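PDB 3HL6: pathogenicity island protein, which is of unknown function but is encoded by a Staphylococcus aureus pathogenicity island and belongs to a family of putative mobile pathogenicity island proteins. Local coordinates for residues B[55-60]-B[179-184]; B[32-37]-B[43-48]; B[109-114]-B[153-158]; B[101-106]-B[160-165]. One frame throughout, in Å; residues are numbered along the deposited sequence.

How the contacts relate
Contact 2 lies within a five-stranded mixed sheet, contact 1 joins it to helix 171-184, and contacts 3 and 4 pack helix on helix. Contacts 1 and 2 use neighbouring strands: Val-45 N and His-56 O are 2.9 Å apart, a probable hydrogen bond. Contacts 3 and 4 share helix 152-163, with centres about 11 Å apart, inside the loop closed by contact 1. Tyr-160 OH of contact 4 probably bonds Val-57 N of contact 1 (3.0 Å). Val-180 CG1 of contact 1 packs on Ile-156 CD1 of contact 3 at 3.4 Å. Met-44 CE of contact 2 lies 3.5 Å from Ala-163 CB of contact 4. Contacts 2 and 3 stay about 8 Å apart at their nearest atoms.

Contact 1: B[55-60]-B[179-184]; sequences SHVYIK and LVTEFV
Val-57 and Ile-59 pack against Thr-181 and Glu-182. This is strand-to-helix packing in a mixed alpha/beta fold. Val-57 closes strand 52-57, Ile-59 lies in the loop just after it, and both partners sit on helix 171-184. The backbones come nearest at Ile-59 and Glu-182, whose CA atoms are 7.1 Å apart.

The van der Waals contacts centre on Thr-181. Val-57 CG2 comes within 3.1 Å of Thr-181 OG1, which is tight for a methyl against an oxygen. The two side chains cross at about a right angle. Ile-59 CD1 meets the same OG1 at 3.9 Å, so two methyl groups lie against this one hydroxyl. The branches of Ile-59 divide the work. Its CG1 arm stands beside the backbone N (chi1 -32°) and carries CD1 to Thr-181, while CG2 turns to Glu-182.

The hydroxyl of Thr-181 is held within its own helix. OG1 sits between its own backbone N and carbonyl carbon (chi1 61°). There its one proton is shared between Leu-177 O, the stronger partner, and Lys-178 O, one turn back. The hydroxyl is therefore satisfied although Val-57 and Ile-59 offer it only carbon. Glu-182 has a fully extended chain. Lys-60 NZ lies 5.5 Å from Glu-182 OE1, too far for a salt bridge, though the opposite charges may attract weakly. The aliphatic part of the contact reaches the carboxylate carbon: Ile-59 CG2 is 4.3 Å from Glu-182 CD.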
# COMPACT_ATOMS: atom_id res chain seq x y z
N SER B 55 -2.75 3.71 17.42
CA SER B 55 -3.86 4.55 17.08
C SER B 55 -5.01 4.32 18.06
O SER B 55 -5.19 3.21 18.56
CB SER B 55 -4.30 4.27 15.66
OG SER B 55 -5.66 4.57 15.55
N HIS B 56 -5.74 5.38 18.36
CA HIS B 56 -6.97 5.26 19.14
C HIS B 56 -7.87 6.40 18.73
O HIS B 56 -7.42 7.53 18.55
CB HIS B 56 -6.70 5.27 20.67
CG HIS B 56 -6.34 6.61 21.21
ND1 HIS B 56 -5.03 6.98 21.46
CD2 HIS B 56 -7.10 7.68 21.54
CE1 HIS B 56 -5.01 8.23 21.91
NE2 HIS B 56 -6.25 8.67 21.95
N VAL B 57 -9.14 6.09 18.53
CA VAL B 57 -10.08 7.17 18.25
C VAL B 57 -10.11 8.02 19.50
O VAL B 57 -9.88 7.55 20.61
CB VAL B 57 -11.51 6.69 17.90
CG1 VAL B 57 -11.49 5.76 16.71
CG2 VAL B 57 -12.17 6.04 19.10
N TYR B 58 -10.36 9.29 19.30
CA TYR B 58 -10.23 10.22 20.38
C TYR B 58 -11.54 10.20 21.18
O TYR B 58 -12.61 10.31 20.61
CB TYR B 58 -9.86 11.57 19.80
CG TYR B 58 -10.33 12.74 20.59
CD1 TYR B 58 -9.52 13.30 21.57
CD2 TYR B 58 -11.58 13.30 20.34
CE1 TYR B 58 -9.95 14.39 22.30
CE2 TYR B 58 -12.00 14.38 21.05
CZ TYR B 58 -11.19 14.92 22.03
OH TYR B 58 -11.63 16.00 22.74
N ILE B 59 -11.44 9.97 22.48
CA ILE B 59 -12.59 10.05 23.37
C ILE B 59 -12.44 11.19 24.38
O ILE B 59 -11.45 11.26 25.14
CB ILE B 59 -12.84 8.74 24.17
CG1 ILE B 59 -12.41 7.49 23.37
CG2 ILE B 59 -14.28 8.69 24.71
CD1 ILE B 59 -13.44 6.96 22.42
N LYS B 60 -13.43 12.09 24.39
CA LYS B 60 -13.34 13.36 25.13
C LYS B 60 -13.44 13.15 26.65
O LYS B 60 -12.55 13.58 27.41
CB LYS B 60 -14.43 14.33 24.66
CG LYS B 60 -15.82 13.69 24.61
CD LYS B 60 -15.87 12.58 23.51
CE LYS B 60 -17.02 11.61 23.83
NZ LYS B 60 -16.95 11.16 25.26
N LEU B 179 -17.15 3.05 20.96
CA LEU B 179 -17.66 2.37 22.17
C LEU B 179 -16.79 1.18 22.60
O LEU B 179 -16.63 0.87 23.79
CB LEU B 179 -19.09 1.86 21.96
CG LEU B 179 -20.20 2.76 21.44
CD1 LEU B 179 -21.26 1.93 20.68
CD2 LEU B 179 -20.83 3.53 22.59
N VAL B 180 -16.26 0.49 21.62
CA VAL B 180 -15.38 -0.61 21.90
C VAL B 180 -14.06 -0.06 22.42
O VAL B 180 -13.51 -0.59 23.38
CB VAL B 180 -15.20 -1.46 20.63
CG1 VAL B 180 -14.14 -2.41 20.83
CG2 VAL B 180 -16.55 -2.23 20.33
N THR B 181 -13.55 1.01 21.83
CA THR B 181 -12.27 1.49 22.29
C THR B 181 -12.39 2.17 23.65
O THR B 181 -11.45 2.16 24.44
CB THR B 181 -11.52 2.39 21.26
OG1 THR B 181 -12.28 3.54 20.96
CG2 THR B 181 -11.37 1.68 19.96
N GLU B 182 -13.56 2.72 23.95
CA GLU B 182 -13.80 3.27 25.27
C GLU B 182 -13.85 2.20 26.35
O GLU B 182 -13.15 2.26 27.37
CB GLU B 182 -15.09 4.10 25.30
CG GLU B 182 -15.29 4.78 26.64
CD GLU B 182 -16.57 5.62 26.69
OE1 GLU B 182 -17.33 5.67 25.69
OE2 GLU B 182 -16.81 6.22 27.76
N PHE B 183 -14.72 1.22 26.12
CA PHE B 183 -14.93 0.13 27.05
C PHE B 183 -13.64 -0.46 27.58
O PHE B 183 -13.56 -0.89 28.72
CB PHE B 183 -15.74 -0.94 26.36
CG PHE B 183 -15.98 -2.16 27.20
CD1 PHE B 183 -15.36 -3.37 26.88
CD2 PHE B 183 -16.88 -2.13 28.26
CE1 PHE B 183 -15.60 -4.52 27.63
CE2 PHE B 183 -17.12 -3.28 29.02
CZ PHE B 183 -16.48 -4.48 28.70
N VAL B 184 -12.62 -0.49 26.74
CA VAL B 184 -11.39 -1.15 27.12
C VAL B 184 -10.38 -0.28 27.90
O VAL B 184 -9.53 -0.81 28.61
CB VAL B 184 -10.73 -1.81 25.91
CG1 VAL B 184 -9.31 -2.19 26.23
CG2 VAL B 184 -11.53 -3.04 25.51

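Contact 2: B[32-37]-B[43-48]; sequences PCCFKL and DMVYVM
Cys-33 pairs with Met-48, and Phe-35 with Tyr-46, as antiparallel hydrogen-bonded pairs. Strands 33-37 and 44-48 run at 157° to each other, with axes 4.7 Å apart at their closest. Each pair is closed by two backbone bonds. Phe-35 N to Tyr-46 O and Tyr-46 N to Phe-35 O are both 2.9 Å long. Between these pairs stand Cys-34 and Val-47, a non-hydrogen-bonded pair.

The aromatic residues lie on the same face of the sheet. With chi1 at 61°, the Phe-35 ring leans back over its own backbone toward the partner strand. Tyr-46 CB then rests over one face of the Phe-35 ring, 3.8 Å from its centroid, as a CH-pi contact. The two rings are nearly parallel, 19° apart, but slid so far that they barely overlap.

Together the strands form a beta hairpin. Asp-40, in its connecting loop, accepts hydrogen bonds at OD2 from Tyr-46 OH and Met-44 N, which fixes the outer end of the phenol.

Leu-37 CD2 lies against the tyrosine ring, its side chain crossing Tyr-46 at about a right angle. The 3.2 Å from Leu-37 CD2 to Tyr-46 CE1 is too short to be trusted in detail. Further along, Phe-35 CE1 meets Met-48 CG at 4.2 Å. Leu-17 of helix 13-30 touches both aromatic residues. On the other face of the hairpin, Cys-34 SG packs against Val-47 CG2 at 4.0 Å.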
# COMPACT_ATOMS: atom_id res chain seq x y z
N PRO B 32 9.49 9.54 20.06
CA PRO B 32 8.07 9.38 19.74
C PRO B 32 7.48 10.56 18.96
O PRO B 32 7.63 11.72 19.35
CB PRO B 32 7.41 9.27 21.12
CG PRO B 32 8.47 8.79 22.01
CD PRO B 32 9.75 9.40 21.50
N CYS B 33 6.82 10.25 17.85
CA CYS B 33 6.10 11.24 17.06
C CYS B 33 4.63 11.00 17.25
O CYS B 33 4.21 9.92 17.66
CB CYS B 33 6.44 11.11 15.57
SG CYS B 33 8.17 10.72 15.28
N CYS B 34 3.85 12.00 16.94
CA CYS B 34 2.48 11.99 17.36
C CYS B 34 1.69 12.92 16.44
O CYS B 34 2.05 14.09 16.24
CB CYS B 34 2.40 12.44 18.81
SG CYS B 34 0.75 12.41 19.43
N PHE B 35 0.63 12.40 15.83
CA PHE B 35 -0.06 13.21 14.85
C PHE B 35 -1.53 12.89 14.68
O PHE B 35 -2.04 11.97 15.29
CB PHE B 35 0.69 13.21 13.51
CG PHE B 35 0.81 11.86 12.89
CD1 PHE B 35 1.85 11.01 13.24
CD2 PHE B 35 -0.10 11.43 11.95
CE1 PHE B 35 1.97 9.76 12.66
CE2 PHE B 35 0.02 10.19 11.37
CZ PHE B 35 1.06 9.36 11.72
N LYS B 36 -2.19 13.72 13.89
CA LYS B 36 -3.54 13.46 13.43
C LYS B 36 -3.54 13.63 11.92
O LYS B 36 -2.66 14.29 11.36
CB LYS B 36 -4.53 14.43 14.08
CG LYS B 36 -4.24 14.68 15.55
CD LYS B 36 -5.51 14.86 16.38
CE LYS B 36 -6.26 16.16 16.00
NZ LYS B 36 -7.11 16.67 17.12
N LEU B 37 -4.51 12.99 11.27
CA LEU B 37 -4.84 13.29 9.88
C LEU B 37 -5.94 14.33 9.77
O LEU B 37 -6.92 14.33 10.52
CB LEU B 37 -5.28 12.02 9.14
CG LEU B 37 -4.13 11.19 8.62
CD1 LEU B 37 -3.21 12.05 7.84
CD2 LEU B 37 -3.37 10.69 9.79
N ASP B 43 -11.18 10.09 13.44
CA ASP B 43 -10.67 11.02 14.42
C ASP B 43 -9.61 10.39 15.31
O ASP B 43 -9.67 10.46 16.54
CB ASP B 43 -11.82 11.47 15.27
CG ASP B 43 -11.61 12.85 15.82
OD1 ASP B 43 -10.46 13.35 15.82
OD2 ASP B 43 -12.64 13.43 16.24
N MET B 44 -8.62 9.76 14.70
CA MET B 44 -7.69 8.96 15.48
C MET B 44 -6.53 9.82 15.89
O MET B 44 -6.16 10.75 15.17
CB MET B 44 -7.20 7.76 14.67
CG MET B 44 -8.26 6.69 14.44
SD MET B 44 -7.72 5.54 13.16
CE MET B 44 -9.11 4.41 13.03
N VAL B 45 -5.96 9.51 17.05
CA VAL B 45 -4.64 10.02 17.41
C VAL B 45 -3.58 8.95 17.11
O VAL B 45 -3.68 7.81 17.58
CB VAL B 45 -4.63 10.40 18.91
CG1 VAL B 45 -3.22 10.79 19.39
CG2 VAL B 45 -5.63 11.52 19.17
N TYR B 46 -2.58 9.30 16.31
CA TYR B 46 -1.57 8.31 15.90
C TYR B 46 -0.25 8.56 16.59
O TYR B 46 0.22 9.69 16.65
CB TYR B 46 -1.33 8.33 14.39
CG TYR B 46 -2.59 8.22 13.56
CD1 TYR B 46 -3.31 9.37 13.22
CD2 TYR B 46 -3.07 6.98 13.14
CE1 TYR B 46 -4.46 9.28 12.46
CE2 TYR B 46 -4.23 6.88 12.37
CZ TYR B 46 -4.92 8.04 12.04
OH TYR B 46 -6.07 7.97 11.29
N VAL B 47 0.38 7.50 17.07
CA VAL B 47 1.64 7.62 17.74
C VAL B 47 2.64 6.66 17.11
O VAL B 47 2.34 5.47 16.90
CB VAL B 47 1.49 7.33 19.24
CG1 VAL B 47 2.84 7.11 19.87
CG2 VAL B 47 0.74 8.49 19.93
N MET B 48 3.82 7.18 16.79
CA MET B 48 4.95 6.37 16.36
C MET B 48 5.89 6.27 17.52
O MET B 48 6.52 7.24 17.87
CB MET B 48 5.69 7.05 15.23
CG MET B 48 4.97 7.07 13.92
SD MET B 48 5.43 5.63 12.95
CE MET B 48 7.16 5.42 13.35

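Contact 3: B[109-114]-B[153-158]; sequences FEDEYF and IANIEM
The Phe-114 ring meets Asn-155 obliquely, neither over its face nor squarely at its edge. Ring and amide planes are 37° apart, and the two side chains run antiparallel alongside one another. Asn-155 CB makes the closest approach, 3.5 Å from Phe-114 CD1. The amide follows, with ND2 at 3.7 Å from the same CD1. At the far end of the ring, Phe-114 CZ touches Ile-156 CG1 at 4.0 Å, again obliquely. Phe-114 CG is anti to its own N (chi1 -173°), which sends the ring across to helix 152-163.

Asp-111 is the N-cap of helix 112-121. Its OD1 accepts a hydrogen bond from Phe-114 N at 2.8 Å, with the donor well above the carboxylate plane. The cap thus holds the backbone that carries the ring. Asp-111 OD2 and Asn-155 OD1 merely pass at 4.1 Å without bonding, carboxylate and amide planes nearly perpendicular (81°). Asn-155 ND2 makes a weak hydrogen bond to Asp-151 O in the preceding turn.

The contact joins the start of helix 112-121 to helix 152-163. Val-180 of helix 171-184 packs on both Phe-114 and Ile-156, and Phe-68 of strand 68-71 also touches Ile-156.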
# COMPACT_ATOMS: atom_id res chain seq x y z
N PHE B 109 -19.76 -6.50 14.60
CA PHE B 109 -21.12 -6.84 14.99
C PHE B 109 -21.50 -8.31 14.85
O PHE B 109 -22.47 -8.75 15.44
CB PHE B 109 -22.10 -6.05 14.14
CG PHE B 109 -22.03 -4.58 14.32
CD1 PHE B 109 -21.93 -4.04 15.59
CD2 PHE B 109 -22.04 -3.74 13.22
CE1 PHE B 109 -21.89 -2.66 15.76
CE2 PHE B 109 -21.98 -2.37 13.37
CZ PHE B 109 -21.90 -1.83 14.64
N GLU B 110 -20.76 -9.06 14.04
CA GLU B 110 -21.05 -10.47 13.87
C GLU B 110 -19.94 -11.40 14.36
O GLU B 110 -19.75 -12.48 13.81
CB GLU B 110 -21.30 -10.76 12.40
CG GLU B 110 -22.54 -10.11 11.86
CD GLU B 110 -22.71 -10.36 10.39
OE1 GLU B 110 -21.67 -10.68 9.73
OE2 GLU B 110 -23.86 -10.22 9.89
N ASP B 111 -19.17 -10.99 15.36
CA ASP B 111 -18.17 -11.87 15.92
C ASP B 111 -18.56 -12.20 17.33
O ASP B 111 -18.41 -11.39 18.24
CB ASP B 111 -16.79 -11.22 15.90
CG ASP B 111 -15.65 -12.23 16.02
OD1 ASP B 111 -15.70 -13.12 16.89
OD2 ASP B 111 -14.69 -12.12 15.25
N GLU B 112 -19.08 -13.41 17.53
CA GLU B 112 -19.40 -13.86 18.86
C GLU B 112 -18.15 -14.16 19.70
O GLU B 112 -18.17 -14.03 20.90
CB GLU B 112 -20.29 -15.08 18.78
CG GLU B 112 -19.50 -16.28 18.38
CD GLU B 112 -20.37 -17.37 17.85
OE1 GLU B 112 -20.74 -18.24 18.67
OE2 GLU B 112 -20.68 -17.34 16.62
N TYR B 113 -17.04 -14.53 19.06
CA TYR B 113 -15.79 -14.71 19.80
C TYR B 113 -15.34 -13.37 20.39
O TYR B 113 -14.95 -13.26 21.55
CB TYR B 113 -14.71 -15.30 18.89
CG TYR B 113 -15.14 -16.56 18.17
CD1 TYR B 113 -15.04 -17.80 18.81
CD2 TYR B 113 -15.64 -16.52 16.87
CE1 TYR B 113 -15.42 -18.96 18.17
CE2 TYR B 113 -16.04 -17.70 16.23
CZ TYR B 113 -15.91 -18.91 16.90
OH TYR B 113 -16.27 -20.09 16.31
N PHE B 114 -15.43 -12.34 19.57
CA PHE B 114 -15.18 -10.98 20.03
C PHE B 114 -16.09 -10.57 21.18
O PHE B 114 -15.61 -10.03 22.17
CB PHE B 114 -15.34 -10.00 18.88
CG PHE B 114 -14.96 -8.62 19.23
CD1 PHE B 114 -13.91 -8.39 20.10
CD2 PHE B 114 -15.64 -7.54 18.70
CE1 PHE B 114 -13.54 -7.10 20.43
CE2 PHE B 114 -15.28 -6.26 19.03
CZ PHE B 114 -14.22 -6.03 19.90
N ILE B 153 -7.96 -7.16 22.33
CA ILE B 153 -7.04 -6.17 21.79
C ILE B 153 -6.74 -6.47 20.34
O ILE B 153 -6.73 -5.55 19.51
CB ILE B 153 -5.71 -6.11 22.57
CG1 ILE B 153 -5.95 -5.94 24.07
CG2 ILE B 153 -4.85 -4.98 22.07
CD1 ILE B 153 -6.12 -4.51 24.51
N ALA B 154 -6.49 -7.74 20.02
CA ALA B 154 -6.17 -8.17 18.66
C ALA B 154 -7.31 -7.81 17.74
O ALA B 154 -7.12 -7.30 16.66
CB ALA B 154 -5.93 -9.67 18.62
N ASN B 155 -8.52 -8.12 18.18
CA ASN B 155 -9.72 -7.77 17.45
C ASN B 155 -9.86 -6.26 17.17
O ASN B 155 -10.09 -5.85 16.04
CB ASN B 155 -10.91 -8.27 18.25
CG ASN B 155 -11.31 -9.64 17.86
OD1 ASN B 155 -11.66 -9.85 16.70
ND2 ASN B 155 -11.24 -10.62 18.80
N ILE B 156 -9.72 -5.46 18.21
CA ILE B 156 -9.79 -4.02 18.06
C ILE B 156 -8.71 -3.50 17.11
O ILE B 156 -8.97 -2.62 16.27
CB ILE B 156 -9.76 -3.32 19.43
CG1 ILE B 156 -11.06 -3.66 20.17
CG2 ILE B 156 -9.68 -1.84 19.24
CD1 ILE B 156 -11.03 -3.39 21.64
N GLU B 157 -7.53 -4.11 17.19
CA GLU B 157 -6.40 -3.62 16.39
C GLU B 157 -6.76 -3.79 14.94
O GLU B 157 -6.55 -2.91 14.10
CB GLU B 157 -5.10 -4.36 16.73
CG GLU B 157 -4.52 -3.91 18.06
CD GLU B 157 -3.25 -4.67 18.43
OE1 GLU B 157 -2.99 -5.74 17.85
OE2 GLU B 157 -2.50 -4.17 19.31
N MET B 158 -7.37 -4.92 14.67
CA MET B 158 -7.78 -5.24 13.33
C MET B 158 -8.96 -4.37 12.83
O MET B 158 -8.96 -3.92 11.70
CB MET B 158 -8.07 -6.73 13.25
CG MET B 158 -8.13 -7.20 11.86
SD MET B 158 -9.78 -7.79 11.61
CE MET B 158 -9.41 -9.43 10.90

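Contact 4: B[101-106]-B[160-165]; sequences SDMMAS and YQLATG
Helix-to-helix packing in the protein core brings Met-103 and Met-104 of helix 100-109 against Leu-162 and Ala-163 near the end of helix 152-163. The touching side chains are buried and apolar. The backbones are closest at Met-104 and Leu-162, with CA atoms 6.1 Å apart.

Leu-162 points toward helix 100-109 and meets both methionines. Its CD1 reaches the backbone, 3.7 Å from Met-104 CA, and also lies 4.0 Å from Met-103 CG. Its CB faces Met-104 CB at 4.0 Å. The Met-103 chain crosses Leu-162 at about a right angle and touches it through CG.

Met-104 behaves differently. Its chain is straight throughout, with CG anti to the backbone N (chi1 178°), and so extends past Leu-162 to the next residue. There CE packs on Ala-163 CB at 4.1 Å, and SD lies a similar distance from Ala-163 CA.

On the same helix end, Thr-164 OG1 donates to Gln-161 O at 2.8 Å. Ser-82 OG is also hydrogen-bonded to that carbonyl. Around the contact, Leu-173 of helix 171-184 touches Met-104, as does Ile-166 in the loop after helix 152-163. Tyr-160 stacks with Phe-68 of strand 68-71, and Tyr-208 of helix 191-208 packs on Ser-101 and Ala-105.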
# COMPACT_ATOMS: atom_id res chain seq x y z
N SER B 101 -16.22 -1.83 4.35
CA SER B 101 -17.17 -1.46 5.39
C SER B 101 -17.90 -2.66 5.98
O SER B 101 -17.97 -2.82 7.21
CB SER B 101 -18.14 -0.39 4.90
OG SER B 101 -17.41 0.72 4.43
N ASP B 102 -18.43 -3.53 5.13
CA ASP B 102 -19.05 -4.75 5.64
C ASP B 102 -18.04 -5.66 6.32
O ASP B 102 -18.37 -6.35 7.30
CB ASP B 102 -19.71 -5.54 4.52
CG ASP B 102 -20.89 -4.82 3.94
OD1 ASP B 102 -21.45 -3.97 4.66
OD2 ASP B 102 -21.25 -5.11 2.78
N MET B 103 -16.81 -5.67 5.82
CA MET B 103 -15.78 -6.39 6.50
C MET B 103 -15.64 -5.90 7.93
O MET B 103 -15.50 -6.72 8.86
CB MET B 103 -14.45 -6.30 5.79
CG MET B 103 -13.42 -7.19 6.44
SD MET B 103 -13.75 -8.94 6.26
CE MET B 103 -12.42 -9.68 7.20
N MET B 104 -15.68 -4.58 8.11
CA MET B 104 -15.48 -4.03 9.45
C MET B 104 -16.73 -4.26 10.29
O MET B 104 -16.64 -4.64 11.45
CB MET B 104 -15.08 -2.56 9.37
CG MET B 104 -14.90 -1.89 10.69
SD MET B 104 -14.49 -0.12 10.67
CE MET B 104 -14.28 0.09 12.42
N ALA B 105 -17.90 -4.05 9.69
CA ALA B 105 -19.19 -4.29 10.35
C ALA B 105 -19.32 -5.73 10.84
O ALA B 105 -19.81 -6.00 11.94
CB ALA B 105 -20.34 -3.95 9.40
N SER B 106 -18.88 -6.65 9.99
CA SER B 106 -18.76 -8.06 10.37
C SER B 106 -17.94 -8.25 11.61
O SER B 106 -18.43 -8.77 12.59
CB SER B 106 -18.11 -8.83 9.24
OG SER B 106 -18.61 -10.14 9.25
N TYR B 160 -9.26 -1.35 13.90
CA TYR B 160 -8.54 -0.13 13.54
C TYR B 160 -7.95 -0.17 12.15
O TYR B 160 -7.97 0.83 11.46
CB TYR B 160 -7.48 0.21 14.57
CG TYR B 160 -8.05 0.99 15.70
CD1 TYR B 160 -7.87 2.37 15.78
CD2 TYR B 160 -8.81 0.38 16.66
CE1 TYR B 160 -8.40 3.10 16.81
CE2 TYR B 160 -9.35 1.08 17.69
CZ TYR B 160 -9.15 2.46 17.77
OH TYR B 160 -9.70 3.16 18.83
N GLN B 161 -7.42 -1.31 11.72
CA GLN B 161 -6.74 -1.40 10.43
C GLN B 161 -7.71 -1.26 9.27
O GLN B 161 -7.45 -0.53 8.31
CB GLN B 161 -5.96 -2.71 10.33
CG GLN B 161 -4.74 -2.76 11.25
CD GLN B 161 -4.10 -4.16 11.36
OE1 GLN B 161 -4.77 -5.18 11.24
NE2 GLN B 161 -2.82 -4.19 11.57
N LEU B 162 -8.83 -1.98 9.34
CA LEU B 162 -9.94 -1.76 8.44
C LEU B 162 -10.34 -0.28 8.38
O LEU B 162 -10.50 0.28 7.29
CB LEU B 162 -11.13 -2.62 8.86
CG LEU B 162 -10.79 -4.10 8.76
CD1 LEU B 162 -11.86 -5.00 9.34
CD2 LEU B 162 -10.57 -4.41 7.28
N ALA B 163 -10.43 0.37 9.53
CA ALA B 163 -10.98 1.73 9.57
C ALA B 163 -10.17 2.69 8.70
O ALA B 163 -10.74 3.61 8.09
CB ALA B 163 -11.09 2.27 11.02
N THR B 164 -8.86 2.46 8.60
CA THR B 164 -8.00 3.34 7.85
C THR B 164 -8.17 3.17 6.34
O THR B 164 -7.61 3.97 5.57
CB THR B 164 -6.50 3.14 8.18
OG1 THR B 164 -6.08 1.82 7.78
CG2 THR B 164 -6.24 3.36 9.67
N GLY B 165 -8.92 2.16 5.90
CA GLY B 165 -9.20 2.07 4.46
C GLY B 165 -10.58 2.55 4.00
O GLY B 165 -10.90 2.46 2.82